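Uncharacterized protein Rv2277c (Mycobacterium tuberculosis, PDB 5VUG) is uncharacterised but carries a TIM-barrel glycerophosphodiester phosphodiesterase domain and so probably hydrolyses phosphoric diesters. Local coordinates at residues A[172-176]-A[200-205]; A[245-251]-A[265-270]. All coordinates share one frame; numbering follows the deposited sequence.

Following the chain from the N terminus, interaction 1 comes first: after strand 171-172 the chain runs through helix 176-189 and a loop, and strand 201-205 returns to lie beside the loop at 172-176. Interaction 2 closes a shorter excursion, in which strand 245-249 leads through helix 254-263 to strand 267-270. The two loops follow one another in series, neither nesting nor crossing. They meet in the barrel sheet, where strands 201-205 and 245-249 are neighbours and A202 O lies 2.8 Å from M247 N, a probable hydrogen bond. Together they tie the loop after strand 171-172, through strands 201-205 and 245-249, to strand 267-270, which pairs in turn with strand 12-16.

Interaction 1 of 2, residues A[172-176]-A[200-205]; sequences VAESR and KWAGFE
K200 reaches back to V172: its chain bends at chi2 (-107°), and NZ donates to V172 O at 3.0 Å, approaching 29° off the carbonyl plane. Water 2 links the same NZ to V172 N. At W201 the backbone does the work. E174 N donates to W201 O at 2.8 Å, almost straight down the carbonyl direction. A173 CB sits 4.3 Å from W201 CB; the indole points elsewhere, meeting F123 edge-to-face. A202 CB packs 3.8 Å from E174 OE1, a carboxylate oxygen held by T179 and R182. Water 4 joins E174 O to G203 N, weakly on the G203 side. F204 reaches over one face of the R176 guanidinium with its CD1 and CE1, the planes 35° apart and F204 CE1 3.5 Å from R176 NH2. E205 completes the grip: its OE1 takes a salt bridge from R176 NH2 at 2.8 Å on the syn side, tilted out of both planes. R176 NE also forms a salt bridge to E214 of the second subunit, and NH1 a hydrogen bond to Y154 of the same chain. The contact joins the loop between strand 171-172 and helix 176-189 to strand 201-205, which pairs in parallel with strand 245-249.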
loop_
_atom_site.group_PDB
_atom_site.type_symbol
_atom_site.label_atom_id
_atom_site.label_comp_id
_atom_site.label_asym_id
_atom_site.label_seq_id
_atom_site.Cartn_x
_atom_site.Cartn_y
_atom_site.Cartn_z
ATOM N N VAL A 172 -17.762 -17.851 -11.888
ATOM C CA VAL A 172 -16.404 -17.321 -11.799
ATOM C C VAL A 172 -16.295 -16.365 -10.615
ATOM O O VAL A 172 -17.135 -15.471 -10.446
ATOM C CB VAL A 172 -15.988 -16.628 -13.113
ATOM C CG1 VAL A 172 -14.544 -16.166 -13.049
ATOM C CG2 VAL A 172 -16.230 -17.557 -14.329
ATOM N N ALA A 173 -15.256 -16.544 -9.804
ATOM C CA ALA A 173 -14.993 -15.610 -8.718
ATOM C C ALA A 173 -14.604 -14.242 -9.270
ATOM O O ALA A 173 -14.114 -14.107 -10.395
ATOM C CB ALA A 173 -13.864 -16.126 -7.827
ATOM N N GLU A 174 -14.830 -13.215 -8.453
ATOM C CA GLU A 174 -14.335 -11.886 -8.776
ATOM C C GLU A 174 -12.832 -11.944 -9.030
ATOM O O GLU A 174 -12.106 -12.688 -8.365
ATOM C CB GLU A 174 -14.625 -10.943 -7.608
ATOM C CG GLU A 174 -14.062 -9.561 -7.818
ATOM C CD GLU A 174 -14.648 -8.549 -6.880
ATOM O OE1 GLU A 174 -14.183 -8.479 -5.720
ATOM O OE2 GLU A 174 -15.579 -7.828 -7.313
ATOM N N SER A 175 -12.359 -11.158 -10.001
ATOM C CA SER A 175 -10.923 -11.126 -10.262
ATOM C C SER A 175 -10.164 -10.607 -9.042
ATOM O O SER A 175 -10.650 -9.757 -8.283
ATOM C CB SER A 175 -10.605 -10.245 -11.471
ATOM O OG SER A 175 -10.737 -8.881 -11.138
ATOM N N ARG A 176 -8.956 -11.133 -8.846
ATOM C CA ARG A 176 -8.160 -10.683 -7.708
ATOM C C ARG A 176 -7.838 -9.193 -7.809
ATOM O O ARG A 176 -7.816 -8.488 -6.793
ATOM C CB ARG A 176 -6.893 -11.529 -7.572
ATOM C CG ARG A 176 -6.065 -11.220 -6.330
ATOM C CD ARG A 176 -4.971 -12.251 -6.161
ATOM N NE ARG A 176 -4.196 -12.075 -4.935
ATOM C CZ ARG A 176 -4.235 -12.917 -3.905
ATOM N NH1 ARG A 176 -5.025 -13.993 -3.934
ATOM N NH2 ARG A 176 -3.479 -12.689 -2.845
ATOM N N LYS A 200 -21.000 -12.566 -6.448
ATOM C CA LYS A 200 -19.703 -13.180 -6.712
ATOM C C LYS A 200 -18.992 -13.571 -5.425
ATOM O O LYS A 200 -19.136 -12.914 -4.388
ATOM C CB LYS A 200 -18.798 -12.206 -7.468
ATOM C CG LYS A 200 -19.291 -11.847 -8.836
ATOM C CD LYS A 200 -18.434 -12.513 -9.856
ATOM C CE LYS A 200 -18.922 -12.253 -11.255
ATOM N NZ LYS A 200 -18.528 -13.390 -12.126
ATOM N N TRP A 201 -18.197 -14.638 -5.514
ATOM C CA TRP A 201 -17.202 -14.943 -4.494
ATOM C C TRP A 201 -15.984 -14.042 -4.661
ATOM O O TRP A 201 -15.556 -13.744 -5.782
ATOM C CB TRP A 201 -16.730 -16.395 -4.620
ATOM C CG TRP A 201 -17.576 -17.383 -3.886
ATOM C CD1 TRP A 201 -18.561 -18.164 -4.413
ATOM C CD2 TRP A 201 -17.518 -17.694 -2.488
ATOM N NE1 TRP A 201 -19.128 -18.942 -3.427
ATOM C CE2 TRP A 201 -18.501 -18.676 -2.238
ATOM C CE3 TRP A 201 -16.729 -17.236 -1.418
ATOM C CZ2 TRP A 201 -18.719 -19.212 -0.965
ATOM C CZ3 TRP A 201 -16.954 -17.767 -0.148
ATOM C CH2 TRP A 201 -17.940 -18.743 0.066
ATOM N N ALA A 202 -15.418 -13.623 -3.533
ATOM C CA ALA A 202 -14.135 -12.936 -3.501
ATOM C C ALA A 202 -13.330 -13.516 -2.351
ATOM O O ALA A 202 -13.901 -13.991 -1.369
ATOM C CB ALA A 202 -14.307 -11.432 -3.273
ATOM N N GLY A 203 -12.001 -13.484 -2.476
ATOM C CA GLY A 203 -11.141 -14.001 -1.427
ATOM C C GLY A 203 -9.833 -13.243 -1.331
ATOM O O GLY A 203 -9.385 -12.614 -2.290
ATOM N N PHE A 204 -9.233 -13.288 -0.140
ATOM C CA PHE A 204 -7.924 -12.682 0.063
ATOM C C PHE A 204 -7.384 -13.179 1.392
ATOM O O PHE A 204 -8.161 -13.516 2.286
ATOM C CB PHE A 204 -7.991 -11.148 0.084
ATOM C CG PHE A 204 -6.752 -10.487 -0.442
ATOM C CD1 PHE A 204 -6.533 -10.385 -1.806
ATOM C CD2 PHE A 204 -5.811 -9.955 0.424
ATOM C CE1 PHE A 204 -5.390 -9.770 -2.298
ATOM C CE2 PHE A 204 -4.661 -9.336 -0.061
ATOM C CZ PHE A 204 -4.456 -9.245 -1.427
ATOM N N GLU A 205 -6.052 -13.209 1.503
ATOM C CA GLU A 205 -5.376 -13.587 2.740
ATOM C C GLU A 205 -5.775 -12.677 3.897
ATOM O O GLU A 205 -6.014 -11.480 3.724
ATOM C CB GLU A 205 -3.855 -13.474 2.561
ATOM C CG GLU A 205 -3.189 -14.621 1.815
ATOM C CD GLU A 205 -3.389 -14.601 0.307
ATOM O OE1 GLU A 205 -3.993 -13.656 -0.234
ATOM O OE2 GLU A 205 -2.925 -15.562 -0.346
HETATM O O HOH W 1 -18.404 -16.189 -7.947
HETATM O O HOH W 2 -19.969 -15.941 -12.237
HETATM O O HOH W 3 -15.334 -12.305 -12.223
HETATM O O HOH W 4 -11.527 -12.499 -5.615
HETATM O O HOH W 5 -3.541 -16.153 -2.674
#

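Interaction 2 of 2, residues A[245-251]-A[265-270]; sequences KVMGFAV and LDAVLV
The F249 ring has the SE of selenomethionine M247 in its plane at one edge, and L269 comes at it obliquely, CD2 lying 3.5 Å from F249 CD1. Elsewhere around this ring are W43 and, edge-to-face, Y154. The other flat group, the D266 carboxylate, accepts V246 N on the anti side of OD2 at 2.9 Å, with the donor 30° out of its plane. D266 CG is turned away from its own carbonyl carbon (chi1 -65°), which swings the carboxylate across to the start of strand 245-249; the weak bonds from D266 N and A267 N both end on V246 O. Beyond them the strands pair regularly in parallel. G248 N donates to A267 O at 3.0 Å, and G248 O receives L269 N at 2.9 Å. Farther along, V251 N donates to L269 O.

M247 and A267 share one side of the sheet, where M247 CG touches A267 CB (3.8 Å) and SE rests 4.0 Å from L269 CB. On the opposite side G248 has no side chain, and L265 CD1 lies close over its backbone, 3.7 Å from N. V251 CG2 packs on V268 CB there, and V268 also touches A260 of helix 254-263. Two parallel strands joined through helix 254-263 make a beta-alpha-beta unit, the repeating element of a TIM barrel.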
loop_
_atom_site.group_PDB
_atom_site.type_symbol
_atom_site.label_atom_id
_atom_site.label_comp_id
_atom_site.label_asym_id
_atom_site.label_seq_id
_atom_site.Cartn_x
_atom_site.Cartn_y
_atom_site.Cartn_z
ATOM N N LYS A 245 -20.064 -13.232 -1.562
ATOM C CA LYS A 245 -19.564 -14.131 -0.532
ATOM C C LYS A 245 -18.057 -13.950 -0.454
ATOM O O LYS A 245 -17.399 -13.776 -1.484
ATOM C CB LYS A 245 -19.918 -15.587 -0.868
ATOM C CG LYS A 245 -21.424 -15.832 -0.950
ATOM C CD LYS A 245 -21.740 -17.223 -1.461
ATOM C CE LYS A 245 -23.250 -17.474 -1.470
ATOM N NZ LYS A 245 -23.605 -18.874 -1.846
ATOM N N VAL A 246 -17.512 -13.936 0.763
ATOM C CA VAL A 246 -16.105 -13.596 0.969
ATOM C C VAL A 246 -15.393 -14.714 1.719
ATOM O O VAL A 246 -15.907 -15.256 2.708
ATOM C CB VAL A 246 -15.898 -12.218 1.641
ATOM C CG1 VAL A 246 -16.348 -11.095 0.694
ATOM C CG2 VAL A 246 -16.637 -12.128 2.973
HETATM N N MSE A 247 -14.204 -15.058 1.234
HETATM C CA MSE A 247 -13.373 -16.093 1.843
HETATM C C MSE A 247 -12.049 -15.535 2.331
HETATM O O MSE A 247 -11.383 -14.762 1.621
HETATM C CB MSE A 247 -13.105 -17.218 0.836
HETATM C CG MSE A 247 -12.299 -18.400 1.423
HETATM SE SE MSE A 247 -11.976 -19.807 0.096
HETATM C CE MSE A 247 -13.774 -19.999 -0.601
ATOM N N GLY A 248 -11.664 -15.919 3.547
ATOM C CA GLY A 248 -10.339 -15.593 4.039
ATOM C C GLY A 248 -9.346 -16.659 3.626
ATOM O O GLY A 248 -9.582 -17.845 3.880
ATOM N N PHE A 249 -8.264 -16.272 2.954
ATOM C CA PHE A 249 -7.232 -17.227 2.569
ATOM C C PHE A 249 -6.202 -17.352 3.694
ATOM O O PHE A 249 -6.040 -16.457 4.529
ATOM C CB PHE A 249 -6.495 -16.759 1.306
ATOM C CG PHE A 249 -7.361 -16.664 0.064
ATOM C CD1 PHE A 249 -8.561 -17.361 -0.043
ATOM C CD2 PHE A 249 -6.930 -15.911 -1.024
ATOM C CE1 PHE A 249 -9.326 -17.288 -1.210
ATOM C CE2 PHE A 249 -7.692 -15.822 -2.184
ATOM C CZ PHE A 249 -8.888 -16.519 -2.275
ATOM N N ALA A 250 -5.479 -18.473 3.687
ATOM C CA ALA A 250 -4.354 -18.693 4.604
ATOM C C ALA A 250 -4.775 -18.553 6.070
ATOM O O ALA A 250 -4.140 -17.854 6.864
ATOM C CB ALA A 250 -3.164 -17.791 4.258
ATOM N N VAL A 251 -5.875 -19.215 6.420
ATOM C CA VAL A 251 -6.379 -19.234 7.790
ATOM C C VAL A 251 -5.707 -20.415 8.484
ATOM O O VAL A 251 -6.000 -21.577 8.178
ATOM C CB VAL A 251 -7.909 -19.343 7.812
ATOM C CG1 VAL A 251 -8.441 -19.482 9.253
ATOM C CG2 VAL A 251 -8.533 -18.122 7.092
ATOM N N LEU A 265 -16.876 -13.719 7.894
ATOM C CA LEU A 265 -16.474 -14.267 6.604
ATOM C C LEU A 265 -17.321 -15.491 6.274
ATOM O O LEU A 265 -17.619 -16.316 7.141
ATOM C CB LEU A 265 -15.003 -14.673 6.624
ATOM C CG LEU A 265 -13.964 -13.571 6.823
ATOM C CD1 LEU A 265 -12.556 -14.149 6.672
ATOM C CD2 LEU A 265 -14.188 -12.416 5.854
ATOM N N ASP A 266 -17.702 -15.610 5.003
ATOM C CA ASP A 266 -18.503 -16.751 4.576
ATOM C C ASP A 266 -17.714 -18.048 4.639
ATOM O O ASP A 266 -18.305 -19.123 4.818
ATOM C CB ASP A 266 -19.025 -16.530 3.160
ATOM C CG ASP A 266 -19.992 -15.380 3.083
ATOM O OD1 ASP A 266 -21.193 -15.579 3.374
ATOM O OD2 ASP A 266 -19.542 -14.269 2.767
ATOM N N ALA A 267 -16.391 -17.973 4.477
ATOM C CA ALA A 267 -15.570 -19.169 4.372
ATOM C C ALA A 267 -14.150 -18.856 4.816
ATOM O O ALA A 267 -13.694 -17.704 4.745
ATOM C CB ALA A 267 -15.543 -19.673 2.919
ATOM N N VAL A 268 -13.454 -19.902 5.271
ATOM C CA VAL A 268 -12.027 -19.851 5.571
ATOM C C VAL A 268 -11.320 -20.984 4.842
ATOM O O VAL A 268 -11.831 -22.109 4.767
ATOM C CB VAL A 268 -11.734 -19.921 7.086
ATOM C CG1 VAL A 268 -12.246 -18.674 7.784
ATOM C CG2 VAL A 268 -12.343 -21.183 7.723
ATOM N N LEU A 269 -10.141 -20.683 4.302
ATOM C CA LEU A 269 -9.370 -21.629 3.497
ATOM C C LEU A 269 -8.246 -22.185 4.369
ATOM O O LEU A 269 -7.341 -21.444 4.762
ATOM C CB LEU A 269 -8.816 -20.904 2.271
ATOM C CG LEU A 269 -8.153 -21.713 1.157
ATOM C CD1 LEU A 269 -9.060 -22.841 0.670
ATOM C CD2 LEU A 269 -7.807 -20.789 -0.015
ATOM N N VAL A 270 -8.304 -23.489 4.672
ATOM C CA VAL A 270 -7.469 -24.107 5.703
ATOM C C VAL A 270 -6.601 -25.228 5.128
ATOM O O VAL A 270 -7.062 -26.049 4.327
ATOM C CB VAL A 270 -8.306 -24.612 6.903
ATOM C CG1 VAL A 270 -9.160 -23.479 7.475
ATOM C CG2 VAL A 270 -9.174 -25.824 6.522
#